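Local atomic coordinates of DUF5037 domain-containing protein (Ruminococcus gnavus, PDB entry 4GL6), a protein that is of unknown function and belongs to the DUF5037 family of uncharacterised proteins. Residues S57-E62 with E67-Y72. Sequence-based numbering, arbitrary orientation.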
loop_
_atom_site.group_PDB
_atom_site.type_symbol
_atom_site.label_atom_id
_atom_site.label_comp_id
_atom_site.label_asym_id
_atom_site.label_seq_id
_atom_site.Cartn_x
_atom_site.Cartn_y
_atom_site.Cartn_z
ATOM N N SER A 57 3.677 -13.883 -4.616
ATOM C CA SER A 57 3.164 -14.826 -5.591
ATOM C C SER A 57 4.144 -16.025 -5.633
ATOM O O SER A 57 5.330 -15.822 -5.855
ATOM C CB SER A 57 3.071 -14.070 -6.915
ATOM O OG SER A 57 2.268 -14.750 -7.837
ATOM N N TYR A 58 3.656 -17.249 -5.374
ATOM C CA TYR A 58 4.486 -18.481 -5.330
ATOM C C TYR A 58 3.854 -19.653 -6.103
ATOM O O TYR A 58 2.677 -19.621 -6.439
ATOM C CB TYR A 58 4.734 -18.930 -3.861
ATOM C CG TYR A 58 5.403 -17.885 -2.985
ATOM C CD1 TYR A 58 4.657 -16.895 -2.351
ATOM C CD2 TYR A 58 6.796 -17.866 -2.804
ATOM C CE1 TYR A 58 5.273 -15.908 -1.563
ATOM C CE2 TYR A 58 7.428 -16.884 -2.016
ATOM C CZ TYR A 58 6.671 -15.908 -1.395
ATOM O OH TYR A 58 7.257 -14.929 -0.623
ATOM N N PHE A 59 4.676 -20.660 -6.406
ATOM C CA PHE A 59 4.246 -21.921 -7.045
ATOM C C PHE A 59 4.831 -23.050 -6.200
ATOM O O PHE A 59 6.012 -22.996 -5.851
ATOM C CB PHE A 59 4.717 -21.999 -8.503
ATOM C CG PHE A 59 4.462 -23.329 -9.167
ATOM C CD1 PHE A 59 3.209 -23.633 -9.705
ATOM C CD2 PHE A 59 5.494 -24.285 -9.285
ATOM C CE1 PHE A 59 2.991 -24.867 -10.329
ATOM C CE2 PHE A 59 5.275 -25.516 -9.913
ATOM C CZ PHE A 59 4.021 -25.802 -10.435
ATOM N N ASN A 60 3.995 -24.034 -5.861
ATOM C CA ASN A 60 4.387 -25.168 -5.027
ATOM C C ASN A 60 4.322 -26.434 -5.878
ATOM O O ASN A 60 3.219 -26.853 -6.222
ATOM C CB ASN A 60 3.458 -25.283 -3.817
ATOM C CG ASN A 60 3.867 -26.384 -2.868
ATOM O OD1 ASN A 60 4.981 -26.398 -2.355
ATOM N ND2 ASN A 60 2.958 -27.297 -2.613
ATOM N N PRO A 61 5.492 -27.050 -6.216
ATOM C CA PRO A 61 5.471 -28.244 -7.087
ATOM C C PRO A 61 4.709 -29.462 -6.537
ATOM O O PRO A 61 4.562 -29.596 -5.320
ATOM C CB PRO A 61 6.957 -28.564 -7.286
ATOM C CG PRO A 61 7.658 -27.279 -7.022
ATOM C CD PRO A 61 6.881 -26.630 -5.927
ATOM N N GLU A 62 4.278 -30.340 -7.450
ATOM C CA GLU A 62 3.447 -31.525 -7.143
ATOM C C GLU A 62 4.043 -32.520 -6.116
ATOM O O GLU A 62 3.501 -32.643 -5.021
ATOM C CB GLU A 62 3.045 -32.268 -8.452
ATOM C CG GLU A 62 1.700 -32.978 -8.377
ATOM C CD GLU A 62 0.546 -31.995 -8.166
ATOM O OE1 GLU A 62 0.448 -30.993 -8.906
ATOM O OE2 GLU A 62 -0.257 -32.206 -7.238
ATOM N N GLU A 67 10.786 -27.823 -2.920
ATOM C CA GLU A 67 11.174 -26.475 -2.526
ATOM C C GLU A 67 10.266 -25.521 -3.276
ATOM O O GLU A 67 10.041 -25.687 -4.483
ATOM C CB GLU A 67 12.653 -26.183 -2.767
ATOM C CG GLU A 67 13.554 -26.972 -1.814
ATOM C CD GLU A 67 14.937 -26.369 -1.597
ATOM O OE1 GLU A 67 15.103 -25.123 -1.652
ATOM O OE2 GLU A 67 15.865 -27.162 -1.318
ATOM N N ILE A 68 9.725 -24.552 -2.539
ATOM C CA ILE A 68 8.777 -23.577 -3.082
ATOM C C ILE A 68 9.464 -22.713 -4.149
ATOM O O ILE A 68 10.628 -22.352 -3.983
ATOM C CB ILE A 68 8.175 -22.704 -1.933
ATOM C CG1 ILE A 68 6.909 -21.938 -2.368
ATOM C CG2 ILE A 68 9.226 -21.795 -1.307
ATOM C CD1 ILE A 68 5.662 -22.798 -2.452
ATOM N N GLU A 69 8.755 -22.427 -5.245
ATOM C CA GLU A 69 9.251 -21.560 -6.331
ATOM C C GLU A 69 8.618 -20.171 -6.175
ATOM O O GLU A 69 7.478 -20.044 -5.723
ATOM C CB GLU A 69 8.945 -22.165 -7.697
ATOM C CG GLU A 69 9.689 -23.477 -7.929
ATOM C CD GLU A 69 9.348 -24.168 -9.237
ATOM O OE1 GLU A 69 8.718 -23.542 -10.119
ATOM O OE2 GLU A 69 9.721 -25.358 -9.384
ATOM N N ILE A 70 9.364 -19.139 -6.550
ATOM C CA ILE A 70 8.950 -17.751 -6.378
ATOM C C ILE A 70 8.559 -17.154 -7.723
ATOM O O ILE A 70 9.381 -17.124 -8.638
ATOM C CB ILE A 70 10.108 -16.913 -5.768
ATOM C CG1 ILE A 70 10.489 -17.442 -4.366
ATOM C CG2 ILE A 70 9.770 -15.412 -5.712
ATOM C CD1 ILE A 70 11.279 -18.743 -4.340
ATOM N N ILE A 71 7.314 -16.701 -7.852
ATOM C CA ILE A 71 6.883 -15.979 -9.047
ATOM C C ILE A 71 7.401 -14.548 -8.794
ATOM O O ILE A 71 8.235 -14.042 -9.551
ATOM C CB ILE A 71 5.364 -16.056 -9.276
ATOM C CG1 ILE A 71 4.932 -17.525 -9.474
ATOM C CG2 ILE A 71 4.978 -15.216 -10.494
ATOM C CD1 ILE A 71 3.425 -17.725 -9.530
ATOM N N TYR A 72 6.928 -13.931 -7.709
ATOM C CA TYR A 72 7.452 -12.639 -7.221
ATOM C C TYR A 72 7.108 -12.494 -5.737
ATOM O O TYR A 72 5.929 -12.416 -5.404
ATOM C CB TYR A 72 6.949 -11.445 -8.040
ATOM C CG TYR A 72 7.423 -10.126 -7.489
ATOM C CD1 TYR A 72 8.782 -9.883 -7.302
ATOM C CD2 TYR A 72 6.523 -9.112 -7.154
ATOM C CE1 TYR A 72 9.234 -8.678 -6.777
ATOM C CE2 TYR A 72 6.966 -7.903 -6.627
ATOM C CZ TYR A 72 8.324 -7.692 -6.437
ATOM O OH TYR A 72 8.792 -6.511 -5.916
#
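Tyr-58 and Ile-70 stand side by side on one face of a short antiparallel pairing, the more enclosed one, because the Tyr-58 ring is buried under helix 6-18. They form a non-hydrogen-bonded pair, and Tyr-58 CE2 lies 3.9 Å from Ile-70 CG1. The tyrosine has CG anti to its own carbonyl carbon (chi1 -58°), which lays the ring beside the isoleucine, while Glu-69 O comes up to the ring edge near its plane. Nearer the base of the side chain, Ile-68 CG1 lies 4.0 Å from Tyr-58 CB. Ile-10, Tyr-13 and Leu-14 of the helix rest against the tyrosine, a setting that suits a large aromatic flanked by branched aliphatic chains.

Next to this pair, Phe-59 and Glu-69 exchange two backbone hydrogen bonds, Phe-59 N to Glu-69 O and Glu-69 N to Phe-59 O, each 2.9 Å; the first is nearly straight at 171°. These residues belong to a beta hairpin in which 69-70 is the outer strand of a four-stranded antiparallel sheet. A classic beta bulge interrupts it: Ile-71 and Tyr-72 both face Ser-57, whose O accepts from Ile-71 N at 2.9 Å and Tyr-72 N at 3.1 Å, both on the same face of its carbonyl plane. Ser-57 N returns a bond to Tyr-72 O. The short serine side chain fits against Ile-71, OG 3.6 Å from CD1, at a partly exposed position that tolerates a hydroxyl.

The opposite face is looser and more open to solvent. There the Glu-69 side chain runs alongside that of Phe-59, its carboxylate plane turned 45° from the ring, with Glu-69 OE1 3.4 Å from Phe-59 CD2; the exposed charged end can probably remain hydrated while its extended aliphatic stem lies beside the ring. Toward the hairpin loop, Ile-68 CD1 touches Asn-60 CB, and Asn-60 OD1 is hydrogen-bonded to Lys-9.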